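Local structure of RimK-related lysine biosynthesis protein (Thermococcus kodakarensis, 5K2M) at residues 162-168 / 231-235; 97-101 / 113-117; 89-94 / 216-221. The protein is an ATP-grasp ligase of the RimK family, LysX subfamily, that binds adenine nucleotide and magnesium and probably acts in lysine biosynthesis. All coordinates share one frame; numbering follows the deposited sequence.

Interaction 1: 162-168 / 231-235; sequences QEFVEKP and FESEK. With ADP (adenosine-5'-diphosphate), chain O.
F231 meets K167 and V165 while its ring also lies against the adenine of ADP. The K167 contact is a CH-pi interaction over one ring face: K167 CD stands 4.0 Å from the F231 centroid and 21° off the normal. V165 approaches the phenyl obliquely, with V165 CB 4.1 Å from F231 CD2. On the nucleotide side, F231 CE2 comes within 3.5 Å of ADP C5. K167 bends at chi3 (-62°) and chi4 (-63°), which holds its amino group above the phenyl, too far for more than a weak cation-pi attraction, where K167 NZ donates to ADP N3 at 2.8 Å; W192 O accepts a second bond from this nitrogen. With an alanine in place of F231, the adenine and the K167 methylene would probably lose their common packing surface, leaving the lysine chain freer to turn.

V165 contributes at both ends. Its amide completes adenine recognition, V165 N lying 3.0 Å from ADP N1, while Q162 OE1, which also accepts from K122 NZ, and E163 O accept from ADP N6. Its CG1 branch, anti to the backbone N, packs 3.6 Å from S233 CB. E232 takes part largely through its backbone, E232 O resting beside K167 CA and P168 CD; its carboxylate touches the proline ring but is paired with R170. At the outer end K235 NZ reaches E163 OE2 at 2.6 Å, a salt bridge to the syn lone pair of an oxygen that also accepts from E98 N.

The contact joins the exit of strand 159-163 in one antiparallel sheet to strand 225-233 in another, beside strand 236-243, where L238 touches V165 and S233. Holding adenine between two such sheets is the hallmark of the ATP-grasp fold.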
# COMPACT_ATOMS: atom_id res chain seq x y z
N GLN A 162 -48.18 22.12 -13.83
CA GLN A 162 -49.01 22.07 -15.02
C GLN A 162 -50.08 23.14 -14.95
O GLN A 162 -50.41 23.62 -13.87
CB GLN A 162 -49.73 20.72 -15.13
CG GLN A 162 -48.83 19.54 -15.43
CD GLN A 162 -49.62 18.23 -15.42
OE1 GLN A 162 -50.44 18.02 -14.55
NE2 GLN A 162 -49.35 17.36 -16.37
N GLU A 163 -50.61 23.53 -16.10
CA GLU A 163 -51.88 24.25 -16.15
C GLU A 163 -52.95 23.41 -15.45
O GLU A 163 -52.95 22.19 -15.55
CB GLU A 163 -52.32 24.50 -17.60
CG GLU A 163 -52.65 23.23 -18.38
CD GLU A 163 -53.03 23.49 -19.83
OE1 GLU A 163 -53.50 24.60 -20.14
OE2 GLU A 163 -52.84 22.59 -20.67
N PHE A 164 -53.88 24.06 -14.75
CA PHE A 164 -55.03 23.34 -14.21
C PHE A 164 -55.97 23.00 -15.35
O PHE A 164 -56.46 23.88 -16.06
CB PHE A 164 -55.76 24.15 -13.15
CG PHE A 164 -57.01 23.48 -12.62
CD1 PHE A 164 -56.92 22.42 -11.72
CD2 PHE A 164 -58.27 23.92 -13.00
CE1 PHE A 164 -58.07 21.81 -11.23
CE2 PHE A 164 -59.41 23.31 -12.51
CZ PHE A 164 -59.31 22.25 -11.63
N VAL A 165 -56.20 21.70 -15.55
CA VAL A 165 -57.10 21.25 -16.59
C VAL A 165 -58.50 21.05 -16.01
O VAL A 165 -58.66 20.39 -14.99
CB VAL A 165 -56.59 19.95 -17.24
CG1 VAL A 165 -57.57 19.47 -18.30
CG2 VAL A 165 -55.20 20.17 -17.83
N GLU A 166 -59.50 21.65 -16.66
CA GLU A 166 -60.89 21.54 -16.23
C GLU A 166 -61.46 20.26 -16.82
O GLU A 166 -61.86 20.23 -17.97
CB GLU A 166 -61.71 22.75 -16.68
CG GLU A 166 -61.27 24.05 -16.02
CD GLU A 166 -62.06 25.26 -16.50
OE1 GLU A 166 -61.47 26.36 -16.56
OE2 GLU A 166 -63.26 25.12 -16.84
N LYS A 167 -61.48 19.22 -16.00
CA LYS A 167 -61.92 17.90 -16.43
C LYS A 167 -63.39 17.77 -16.08
O LYS A 167 -63.86 18.46 -15.18
CB LYS A 167 -61.12 16.80 -15.70
CG LYS A 167 -59.61 17.03 -15.62
CD LYS A 167 -58.87 15.90 -14.91
CE LYS A 167 -59.28 15.70 -13.45
NZ LYS A 167 -59.00 16.87 -12.56
N PRO A 168 -64.11 16.86 -16.76
CA PRO A 168 -65.54 16.69 -16.48
C PRO A 168 -65.82 15.74 -15.30
O PRO A 168 -66.44 14.71 -15.47
CB PRO A 168 -66.08 16.11 -17.80
CG PRO A 168 -64.92 15.34 -18.36
CD PRO A 168 -63.66 16.04 -17.90
N PHE A 231 -56.36 12.92 -19.35
CA PHE A 231 -57.38 13.93 -19.04
C PHE A 231 -58.20 14.30 -20.27
O PHE A 231 -57.64 14.51 -21.35
CB PHE A 231 -56.76 15.24 -18.55
CG PHE A 231 -55.91 15.13 -17.31
CD1 PHE A 231 -55.97 14.03 -16.48
CD2 PHE A 231 -55.08 16.19 -16.97
CE1 PHE A 231 -55.20 13.97 -15.34
CE2 PHE A 231 -54.30 16.14 -15.83
CZ PHE A 231 -54.36 15.02 -15.01
N GLU A 232 -59.51 14.40 -20.09
CA GLU A 232 -60.38 15.04 -21.08
C GLU A 232 -60.38 16.53 -20.80
O GLU A 232 -60.52 16.95 -19.65
CB GLU A 232 -61.81 14.49 -21.00
CG GLU A 232 -61.91 13.00 -21.30
CD GLU A 232 -63.15 12.36 -20.71
OE1 GLU A 232 -63.21 12.20 -19.47
OE2 GLU A 232 -64.05 12.01 -21.49
N SER A 233 -60.22 17.34 -21.85
CA SER A 233 -60.25 18.79 -21.74
C SER A 233 -60.92 19.36 -22.97
O SER A 233 -61.12 18.65 -23.96
CB SER A 233 -58.84 19.34 -21.62
OG SER A 233 -58.17 19.30 -22.87
N GLU A 234 -61.24 20.66 -22.92
CA GLU A 234 -61.83 21.37 -24.05
C GLU A 234 -60.97 21.29 -25.32
O GLU A 234 -61.47 21.50 -26.42
CB GLU A 234 -62.13 22.84 -23.69
CG GLU A 234 -60.90 23.72 -23.42
CD GLU A 234 -61.23 25.05 -22.74
OE1 GLU A 234 -62.34 25.59 -22.97
OE2 GLU A 234 -60.38 25.57 -21.98
N LYS A 235 -59.69 20.97 -25.17
CA LYS A 235 -58.78 20.79 -26.31
C LYS A 235 -58.50 19.31 -26.62
O LYS A 235 -57.52 18.99 -27.27
CB LYS A 235 -57.47 21.57 -26.11
CG LYS A 235 -56.76 21.34 -24.78
CD LYS A 235 -55.48 22.15 -24.70
CE LYS A 235 -54.94 22.20 -23.27
NZ LYS A 235 -53.58 22.80 -23.20
PB ADP O . -50.13 10.94 -9.00
O1B ADP O . -51.40 10.22 -9.36
O2B ADP O . -50.04 11.38 -7.56
O3B ADP O . -48.85 10.27 -9.45
PA ADP O . -51.18 12.77 -10.99
O1A ADP O . -51.73 11.56 -11.71
O2A ADP O . -50.48 13.77 -11.85
O3A ADP O . -50.20 12.36 -9.79
O5' ADP O . -52.37 13.52 -10.22
C5' ADP O . -53.33 12.81 -9.48
C4' ADP O . -54.73 13.23 -9.91
O4' ADP O . -54.90 14.63 -9.68
C3' ADP O . -55.04 12.99 -11.38
O3' ADP O . -55.58 11.68 -11.61
C2' ADP O . -56.05 14.09 -11.65
O2' ADP O . -57.37 13.72 -11.24
C1' ADP O . -55.61 15.22 -10.76
N9 ADP O . -54.72 16.13 -11.49
C8 ADP O . -53.38 16.06 -11.56
N7 ADP O . -52.86 17.03 -12.33
C5 ADP O . -53.91 17.74 -12.78
C6 ADP O . -54.09 18.92 -13.63
N6 ADP O . -53.01 19.54 -14.17
N1 ADP O . -55.35 19.35 -13.84
C2 ADP O . -56.42 18.75 -13.31
N3 ADP O . -56.34 17.67 -12.53
C4 ADP O . -55.14 17.14 -12.24

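Interaction 2: 97-101 / 113-117; sequences PEWKA and DSLGY
W99 touches L115 through its backbone alone, W99 O lying 4.2 Å from L115 CD1, because the indole side chain starts off in the direction away from the 113-117 segment. At the edge of that indole, in its plane, lie P97 O of the preceding loop and A101 CB of the strand. L84, T87 and L88 of helix 83-90 also touch the indole, as does P38 of the second subunit, so the aromatic group serves a different interface from the one made by its neighbours E98 and K100.

Those neighbours point the other way and grip L115 between them, one for each methyl branch. L115 CD1 rests against the aliphatic part of E98, with the E98 CG atom 3.9 Å away and the two side chains crossing at a slant. L115 CD2 is pressed on K100 CB at 3.5 Å. The leucine has unusual torsions (chi1 -99°, chi2 22°), and with them its two methyl groups are spread along one side of the chain, CD1 at E98 and CD2 at K100.

K100 then runs on to S114. Its CG stands anti to the backbone N and the chain bends at chi2 (78°), after which it is extended; the last methylenes pass alongside the serine, K100 CE being 3.3 Å from S114 OG. The ammonium group ends in a hydrogen bond, K100 NZ to S114 OG, of 3.1 Å. Its stronger partner is P38 O of the second subunit, so one lysine nitrogen links helix 111-115 to the neighbouring chain.

Altogether 209 Å² is buried, a modest surface contact that lays the C-terminal turn of helix 111-115 on strand 99-102. Strand 159-163 runs antiparallel to that strand, its F161 touching L115, while A101 pairs with a strand of the second subunit and carries the sheet across the interface.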
# COMPACT_ATOMS: atom_id res chain seq x y z
N PRO A 97 -50.74 18.15 -20.87
CA PRO A 97 -51.02 19.48 -20.38
C PRO A 97 -49.79 20.37 -20.48
O PRO A 97 -48.65 19.88 -20.42
CB PRO A 97 -51.38 19.26 -18.91
CG PRO A 97 -51.74 17.82 -18.81
CD PRO A 97 -50.85 17.14 -19.81
N GLU A 98 -50.02 21.66 -20.66
CA GLU A 98 -48.96 22.66 -20.56
C GLU A 98 -48.24 22.50 -19.24
O GLU A 98 -48.89 22.39 -18.20
CB GLU A 98 -49.55 24.06 -20.59
CG GLU A 98 -48.80 25.00 -21.49
CD GLU A 98 -49.42 25.01 -22.86
OE1 GLU A 98 -48.91 24.28 -23.75
OE2 GLU A 98 -50.44 25.72 -23.03
N TRP A 99 -46.91 22.52 -19.28
CA TRP A 99 -46.11 22.30 -18.09
C TRP A 99 -44.93 23.25 -18.03
O TRP A 99 -44.51 23.83 -19.03
CB TRP A 99 -45.61 20.85 -18.03
CG TRP A 99 -44.70 20.53 -19.15
CD1 TRP A 99 -45.04 20.18 -20.42
CD2 TRP A 99 -43.27 20.57 -19.11
NE1 TRP A 99 -43.92 19.99 -21.18
CE2 TRP A 99 -42.82 20.22 -20.40
CE3 TRP A 99 -42.34 20.87 -18.11
CZ2 TRP A 99 -41.46 20.15 -20.72
CZ3 TRP A 99 -41.00 20.80 -18.43
CH2 TRP A 99 -40.57 20.44 -19.72
N LYS A 100 -44.38 23.37 -16.83
CA LYS A 100 -43.23 24.22 -16.60
C LYS A 100 -42.42 23.64 -15.44
O LYS A 100 -42.98 23.07 -14.51
CB LYS A 100 -43.72 25.64 -16.29
CG LYS A 100 -42.75 26.74 -16.68
CD LYS A 100 -42.77 27.05 -18.17
CE LYS A 100 -41.66 28.04 -18.49
NZ LYS A 100 -41.64 28.41 -19.92
N ALA A 101 -41.10 23.73 -15.54
CA ALA A 101 -40.22 23.26 -14.49
C ALA A 101 -39.20 24.32 -14.11
O ALA A 101 -38.61 25.00 -14.98
CB ALA A 101 -39.53 21.96 -14.91
N ASP A 113 -46.10 33.25 -15.16
CA ASP A 113 -45.84 34.05 -16.35
C ASP A 113 -46.20 33.29 -17.65
O ASP A 113 -46.72 33.88 -18.59
CB ASP A 113 -44.35 34.49 -16.40
CG ASP A 113 -43.86 35.18 -15.11
OD1 ASP A 113 -44.66 35.38 -14.16
OD2 ASP A 113 -42.66 35.54 -15.03
N SER A 114 -45.91 31.99 -17.68
CA SER A 114 -46.23 31.11 -18.82
C SER A 114 -47.60 30.47 -18.68
O SER A 114 -48.37 30.42 -19.63
CB SER A 114 -45.22 29.94 -18.91
OG SER A 114 -43.88 30.38 -19.05
N LEU A 115 -47.89 29.95 -17.49
CA LEU A 115 -49.01 29.04 -17.31
C LEU A 115 -50.28 29.75 -16.88
O LEU A 115 -51.38 29.22 -17.06
CB LEU A 115 -48.64 28.00 -16.25
CG LEU A 115 -48.15 26.61 -16.67
CD1 LEU A 115 -47.59 26.51 -18.07
CD2 LEU A 115 -47.18 26.07 -15.64
N GLY A 116 -50.15 30.94 -16.31
CA GLY A 116 -51.30 31.61 -15.71
C GLY A 116 -51.83 30.83 -14.52
O GLY A 116 -51.26 29.82 -14.11
N TYR A 117 -52.93 31.31 -13.96
CA TYR A 117 -53.53 30.70 -12.80
C TYR A 117 -54.91 30.27 -13.22
O TYR A 117 -55.51 30.92 -14.05
CB TYR A 117 -53.68 31.70 -11.66
CG TYR A 117 -52.40 32.15 -10.99
CD1 TYR A 117 -51.71 31.32 -10.10
CD2 TYR A 117 -51.89 33.44 -11.22
CE1 TYR A 117 -50.54 31.75 -9.48
CE2 TYR A 117 -50.73 33.87 -10.61
CZ TYR A 117 -50.06 33.04 -9.73
OH TYR A 117 -48.91 33.50 -9.14

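Interaction 3: 89-94 / 216-221; sequences RLAGKV and KAWEAF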
# COMPACT_ATOMS: atom_id res chain seq x y z
N ARG A 89 -40.19 12.63 -22.15
CA ARG A 89 -40.27 11.58 -23.17
C ARG A 89 -41.61 11.60 -23.92
O ARG A 89 -41.66 11.24 -25.08
CB ARG A 89 -39.97 10.21 -22.56
CG ARG A 89 -39.29 9.29 -23.56
CD ARG A 89 -38.40 8.26 -22.90
NE ARG A 89 -37.18 8.82 -22.33
CZ ARG A 89 -36.08 9.13 -23.01
NH1 ARG A 89 -36.01 8.98 -24.33
NH2 ARG A 89 -35.02 9.61 -22.36
N LEU A 90 -42.68 12.03 -23.25
CA LEU A 90 -43.99 12.16 -23.90
C LEU A 90 -44.10 13.37 -24.86
O LEU A 90 -44.86 13.34 -25.82
CB LEU A 90 -45.11 12.26 -22.86
CG LEU A 90 -45.35 10.99 -22.05
CD1 LEU A 90 -46.13 11.29 -20.77
CD2 LEU A 90 -46.03 9.93 -22.90
N ALA A 91 -43.32 14.42 -24.60
CA ALA A 91 -43.45 15.68 -25.32
C ALA A 91 -43.09 15.52 -26.79
O ALA A 91 -42.09 14.91 -27.12
CB ALA A 91 -42.59 16.75 -24.68
N GLY A 92 -43.93 16.06 -27.66
CA GLY A 92 -43.75 15.88 -29.09
C GLY A 92 -44.34 14.59 -29.65
O GLY A 92 -44.55 14.49 -30.85
N LYS A 93 -44.62 13.60 -28.78
CA LYS A 93 -45.15 12.30 -29.20
C LYS A 93 -46.67 12.23 -29.04
O LYS A 93 -47.35 11.66 -29.88
CB LYS A 93 -44.54 11.18 -28.36
CG LYS A 93 -43.03 11.10 -28.41
CD LYS A 93 -42.54 10.58 -29.75
CE LYS A 93 -41.44 9.55 -29.55
NZ LYS A 93 -40.22 10.15 -28.94
N VAL A 94 -47.16 12.75 -27.93
CA VAL A 94 -48.58 12.80 -27.63
C VAL A 94 -48.90 14.15 -26.98
O VAL A 94 -48.00 14.80 -26.45
CB VAL A 94 -49.01 11.66 -26.69
CG1 VAL A 94 -48.79 10.32 -27.38
CG2 VAL A 94 -48.24 11.70 -25.38
N LYS A 216 -49.84 5.03 -28.09
CA LYS A 216 -48.83 6.01 -28.49
C LYS A 216 -48.02 6.51 -27.30
O LYS A 216 -46.81 6.68 -27.40
CB LYS A 216 -49.47 7.20 -29.22
CG LYS A 216 -49.71 6.99 -30.71
CD LYS A 216 -50.59 8.10 -31.26
CE LYS A 216 -50.58 8.16 -32.78
NZ LYS A 216 -49.38 8.90 -33.28
N ALA A 217 -48.68 6.74 -26.17
CA ALA A 217 -47.99 7.12 -24.95
C ALA A 217 -47.01 6.02 -24.53
O ALA A 217 -45.88 6.30 -24.15
CB ALA A 217 -48.99 7.38 -23.83
N TRP A 218 -47.46 4.77 -24.60
CA TRP A 218 -46.59 3.63 -24.29
C TRP A 218 -45.39 3.56 -25.23
O TRP A 218 -44.28 3.21 -24.79
CB TRP A 218 -47.38 2.32 -24.35
CG TRP A 218 -46.55 1.10 -24.05
CD1 TRP A 218 -46.48 0.45 -22.87
CD2 TRP A 218 -45.69 0.40 -24.95
NE1 TRP A 218 -45.63 -0.61 -22.97
CE2 TRP A 218 -45.11 -0.66 -24.23
CE3 TRP A 218 -45.34 0.56 -26.30
CZ2 TRP A 218 -44.21 -1.56 -24.81
CZ3 TRP A 218 -44.45 -0.33 -26.87
CH2 TRP A 218 -43.90 -1.38 -26.13
N GLU A 219 -45.61 3.86 -26.51
CA GLU A 219 -44.56 3.82 -27.54
C GLU A 219 -43.49 4.90 -27.35
O GLU A 219 -42.35 4.74 -27.76
CB GLU A 219 -45.17 3.87 -28.97
CG GLU A 219 -45.79 2.53 -29.35
CD GLU A 219 -46.63 2.53 -30.62
OE1 GLU A 219 -46.96 3.60 -31.18
OE2 GLU A 219 -46.99 1.42 -31.04
N ALA A 220 -43.86 5.99 -26.69
CA ALA A 220 -42.87 6.96 -26.23
C ALA A 220 -41.78 6.34 -25.34
O ALA A 220 -40.65 6.80 -25.33
CB ALA A 220 -43.54 8.11 -25.49
N PHE A 221 -42.15 5.29 -24.59
CA PHE A 221 -41.23 4.56 -23.74
C PHE A 221 -40.68 3.30 -24.39
O PHE A 221 -39.49 3.00 -24.25
CB PHE A 221 -41.90 4.28 -22.38
CG PHE A 221 -42.20 5.54 -21.62
CD1 PHE A 221 -41.23 6.11 -20.81
CD2 PHE A 221 -43.40 6.21 -21.80
CE1 PHE A 221 -41.46 7.31 -20.15
CE2 PHE A 221 -43.64 7.40 -21.15
CZ PHE A 221 -42.67 7.95 -20.31
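The backbones approach closely at two points, L90 CA to A220 CA at 5.8 Å and V94 CA to A217 CA at 6.3 Å, a spacing that the small alanine side chains permit. L90 is central: L90 CD2 lies 4.0 Å from A217 CB, with A220 CB also within packing range. The same methyl meets the phenyl, L90 CD2 being 3.9 Å from F221 CE2. With chi1 at -68°, CG sits anti to the carbonyl carbon, and the branch is carried into this group of three residues.

On one flank R89 lays its aliphatic stem along the other segment. R89 CG comes to 3.3 Å from A220 O, and R89 CB reaches F221 CE1 obliquely. The guanidinium is tilted 64° from the phenyl plane and forms its salt bridge with E79. On the other flank V94 CG1 packs at 3.7 Å on K216 CB, the two side chains sliding past each other in opposite directions. The turn between is held by L90 O, which accepts from both K93 N and V94 N.

The contact therefore joins the end of helix 83-90 and the turn after it to the last part of helix 208-219. Strand 236-243 lies beneath both, V239 touching L90 and V94 and V242 touching F221, while L226 of strand 225-233 also meets F221.

How the interactions relate
Interactions 1 and 2 touch directly, their centres about 13 Å apart: strands 159-163 and 99-102 are sheet neighbours, and E163 N lies 2.9 Å from E98 O, a probable hydrogen bond. E163 thus links the adenine site of interaction 1 to the surface contact of interaction 2. Interaction 3 stands apart, its centre about 19 Å from that of interaction 1 and 20 Å from that of interaction 2, but 89-94 leads in sequence toward 97-101. Its L90 side chain is about 10 Å from ADP and 7 Å from the side chain of the magnesium ligand E241, placing it nearer the phosphates than the base, whereas interaction 1 contacts the base itself.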